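Local coordinates for stage 0 sporulation protein A homolog (Desulfitobacterium hafniense, PDB 3MJQ) that may regulate sporulation genes in response to nutritional stress, this piece being its PAS domain, a fold that commonly serves as a sensory module, at residues A[12-17]-A[21-26]. The protein carries 1 engineered substitution. Sequence-based numbering, arbitrary orientation.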
ATOM      1  N   ILE A  12      -5.752  -6.547   0.492  1.00 59.08           N
ATOM      2  CA  ILE A  12      -4.316  -6.621   0.433  1.00 59.38           C
ATOM      3  C   ILE A  12      -3.935  -8.065   0.410  1.00 61.38           C
ATOM      4  O   ILE A  12      -4.394  -8.849   1.233  1.00 65.29           O
ATOM      5  CB  ILE A  12      -3.642  -5.982   1.657  1.00 55.14           C
ATOM      6  CG1 ILE A  12      -3.783  -4.462   1.609  1.00 56.05           C
ATOM      7  CG2 ILE A  12      -2.165  -6.377   1.693  1.00 57.11           C
ATOM      8  CD1 ILE A  12      -3.275  -3.776   2.854  1.00 57.06           C
ATOM      9  N   LEU A  13      -3.085  -8.401  -0.548  1.00 61.32           N
ATOM     10  CA  LEU A  13      -2.595  -9.752  -0.720  1.00 64.80           C
ATOM     11  C   LEU A  13      -1.103  -9.655  -0.940  1.00 68.40           C
ATOM     12  O   LEU A  13      -0.600  -8.634  -1.410  1.00 60.50           O
ATOM     13  CB  LEU A  13      -3.212 -10.402  -1.965  1.00 52.22           C
ATOM     14  CG  LEU A  13      -4.730 -10.499  -2.134  1.00 62.32           C
ATOM     15  CD1 LEU A  13      -5.041 -11.007  -3.537  1.00 65.56           C
ATOM     16  CD2 LEU A  13      -5.336 -11.444  -1.090  1.00 69.49           C
ATOM     17  N   ILE A  14      -0.400 -10.711  -0.572  1.00 65.87           N
ATOM     18  CA  ILE A  14       1.025 -10.782  -0.817  1.00 67.77           C
ATOM     19  C   ILE A  14       1.077 -12.086  -1.605  1.00 74.79           C
ATOM     20  O   ILE A  14       0.619 -13.114  -1.124  1.00 84.29           O
ATOM     21  CB  ILE A  14       1.851 -10.892   0.491  1.00 78.78           C
ATOM     22  CG1 ILE A  14       2.060  -9.516   1.118  1.00 72.07           C
ATOM     23  CG2 ILE A  14       3.226 -11.435   0.187  1.00 85.43           C
ATOM     24  CD1 ILE A  14       0.922  -9.023   1.923  1.00 64.57           C
ATOM     25  N   ILE A  15       1.589 -12.053  -2.827  1.00 67.67           N
ATOM     26  CA  ILE A  15       1.625 -13.269  -3.629  1.00 73.19           C
ATOM     27  C   ILE A  15       3.020 -13.525  -4.172  1.00 74.15           C
ATOM     28  O   ILE A  15       3.706 -12.594  -4.600  1.00 68.29           O
ATOM     29  CB  ILE A  15       0.582 -13.191  -4.782  1.00 63.75           C
ATOM     30  CG1 ILE A  15       1.003 -12.168  -5.831  1.00 75.06           C
ATOM     31  CG2 ILE A  15      -0.766 -12.731  -4.228  1.00 55.64           C
ATOM     32  CD1 ILE A  15       1.728 -12.762  -6.992  1.00 84.30           C
ATOM     33  N   ASN A  16       3.432 -14.792  -4.147  1.00 72.79           N
ATOM     34  CA  ASN A  16       4.762 -15.189  -4.603  1.00 74.59           C
ATOM     35  C   ASN A  16       4.913 -15.329  -6.106  1.00 79.09           C
ATOM     36  O   ASN A  16       3.985 -15.075  -6.868  1.00 77.38           O
ATOM     37  CB  ASN A  16       5.184 -16.502  -3.940  1.00 68.98           C
ATOM     38  CG  ASN A  16       4.314 -17.661  -4.346  1.00 83.62           C
ATOM     39  OD1 ASN A  16       4.109 -17.912  -5.528  1.00 86.21           O
ATOM     40  ND2 ASN A  16       3.801 -18.386  -3.366  1.00 88.63           N
ATOM     41  N   ARG A  17       6.102 -15.745  -6.517  1.00 84.33           N
ATOM     42  CA  ARG A  17       6.433 -15.927  -7.923  1.00 87.31           C
ATOM     43  C   ARG A  17       5.525 -16.938  -8.630  1.00 86.41           C
ATOM     44  O   ARG A  17       5.256 -16.815  -9.824  1.00 79.34           O
ATOM     45  CB  ARG A  17       7.893 -16.370  -8.037  1.00 91.98           C
ATOM     46  CG  ARG A  17       8.486 -16.169  -9.402  1.00100.17           C
ATOM     47  CD  ARG A  17       9.756 -15.350  -9.305  1.00111.15           C
ATOM     48  NE  ARG A  17      10.196 -14.889 -10.617  1.00114.49           N
ATOM     49  CZ  ARG A  17      11.240 -14.092 -10.820  1.00111.89           C
ATOM     50  NH1 ARG A  17      11.958 -13.662  -9.790  1.00114.05           N
ATOM     51  NH2 ARG A  17      11.567 -13.725 -12.055  1.00108.39           N
ATOM     52  N   LEU A  21      -1.076 -17.330  -2.708  1.00 83.70           N
ATOM     53  CA  LEU A  21      -1.390 -16.285  -1.745  1.00 75.67           C
ATOM     54  C   LEU A  21      -0.724 -16.433  -0.385  1.00 76.98           C
ATOM     55  O   LEU A  21      -1.255 -17.093   0.508  1.00 74.88           O
ATOM     56  CB  LEU A  21      -2.907 -16.181  -1.555  1.00 76.28           C
ATOM     57  CG  LEU A  21      -3.686 -15.219  -2.469  1.00 74.08           C
ATOM     58  CD1 LEU A  21      -3.427 -15.534  -3.940  1.00 71.52           C
ATOM     59  CD2 LEU A  21      -5.174 -15.327  -2.164  1.00 75.24           C
ATOM     60  N   LEU A  22       0.431 -15.796  -0.234  1.00 80.93           N
ATOM     61  CA  LEU A  22       1.175 -15.819   1.017  1.00 83.61           C
ATOM     62  C   LEU A  22       0.391 -15.124   2.137  1.00 81.50           C
ATOM     63  O   LEU A  22       0.324 -15.629   3.257  1.00 86.37           O
ATOM     64  CB  LEU A  22       2.526 -15.131   0.820  1.00 78.52           C
ATOM     65  CG  LEU A  22       3.624 -15.903   0.083  1.00 79.11           C
ATOM     66  CD1 LEU A  22       3.030 -16.852  -0.926  1.00 79.09           C
ATOM     67  CD2 LEU A  22       4.555 -14.914  -0.591  1.00 67.34           C
ATOM     68  N   TYR A  23      -0.205 -13.973   1.823  1.00 80.23           N
ATOM     69  CA  TYR A  23      -0.986 -13.202   2.794  1.00 81.62           C
ATOM     70  C   TYR A  23      -2.238 -12.545   2.219  1.00 79.91           C
ATOM     71  O   TYR A  23      -2.269 -12.170   1.052  1.00 87.24           O
ATOM     72  CB  TYR A  23      -0.128 -12.104   3.402  1.00 89.40           C
ATOM     73  CG  TYR A  23      -0.907 -11.206   4.322  1.00 93.41           C
ATOM     74  CD1 TYR A  23      -1.195 -11.595   5.620  1.00 97.65           C
ATOM     75  CD2 TYR A  23      -1.375  -9.975   3.882  1.00 94.51           C
ATOM     76  CE1 TYR A  23      -1.925 -10.780   6.460  1.00101.73           C
ATOM     77  CE2 TYR A  23      -2.107  -9.151   4.707  1.00 99.67           C
ATOM     78  CZ  TYR A  23      -2.380  -9.557   6.000  1.00104.57           C
ATOM     79  OH  TYR A  23      -3.088  -8.733   6.844  1.00106.30           O
ATOM     80  N   ALA A  24      -3.250 -12.385   3.064  1.00 71.54           N
ATOM     81  CA  ALA A  24      -4.500 -11.751   2.666  1.00 68.02           C
ATOM     82  C   ALA A  24      -5.177 -11.247   3.918  1.00 73.72           C
ATOM     83  O   ALA A  24      -4.963 -11.795   4.989  1.00 80.51           O
ATOM     84  CB  ALA A  24      -5.394 -12.739   1.959  1.00 49.37           C
ATOM     85  N   ASN A  25      -5.995 -10.210   3.784  1.00 73.49           N
ATOM     86  CA  ASN A  25      -6.684  -9.640   4.929  1.00 80.74           C
ATOM     87  C   ASN A  25      -8.179  -9.876   4.895  1.00 74.28           C
ATOM     88  O   ASN A  25      -8.748 -10.211   3.860  1.00 74.18           O
ATOM     89  CB  ASN A  25      -6.397  -8.136   5.036  1.00 80.28           C
ATOM     90  CG  ASN A  25      -6.874  -7.348   3.815  1.00 83.40           C
ATOM     91  OD1 ASN A  25      -7.428  -7.908   2.875  1.00 81.48           O
ATOM     92  ND2 ASN A  25      -6.657  -6.040   3.832  1.00 84.81           N
ATOM     93  N   THR A  26      -8.807  -9.693   6.047  1.00 78.23           N
ATOM     94  CA  THR A  26     -10.249  -9.906   6.202  1.00 83.42           C
ATOM     95  C   THR A  26     -11.045  -9.381   4.991  1.00 84.36           C
ATOM     96  O   THR A  26     -12.082  -9.945   4.606  1.00 81.33           O
ATOM     97  CB  THR A  26     -10.760  -9.165   7.464  1.00 73.72           C
ATOM     98  OG1 THR A  26     -12.111  -9.522   7.765  1.00 82.71           O
ATOM     99  CG2 THR A  26     -10.641  -7.648   7.231  1.00 65.50           C
TER
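Ile14 and Tyr23 pair across the antiparallel hairpin of the first two strands of this PAS fold, strand 21-24 forming one edge of the five-stranded sheet within the chain. Their backbones bond reciprocally, Ile14 N to Tyr23 O at 2.9 Å and Tyr23 N to Ile14 O at 3.2 Å. Leu22 N adds a weak bond to the same Ile14 O; with Leu22 and Tyr23 both opposite Ile14, this is a classic beta bulge. On the face of Ile14 and Tyr23, the tyrosine CG lies anti to its own backbone N (chi1 175°), and the ring extends toward Ile12, whose CG2 methyl sits at the ring edge, near its plane, 4.1 Å from CE2. Leu22 crosses Ile14 at about a right angle, its CD2 lying 3.8 Å from Ile14 CG2. On the opposite face Leu13, Ile15, Leu21 and Ala24 make apolar contacts: Leu13 CD2 approaches Leu21 CD2 at 4.0 Å, and Ile15 CG2 meets Leu21 CD1 at 3.9 Å. Helix 36-41 packs on Leu21 and Ala24, and helix 53-65 on Ile15. Just past strand 21-24, the Asn25 side-chain amide crosses the Ile12 side chain at about a right angle: ND2 hydrogen-bonds Asp10 O, while OD1 accepts Ile12 N at 3.2 Å, a nearly straight N-H...O hydrogen bond (174°), its donor above the carbonyl plane.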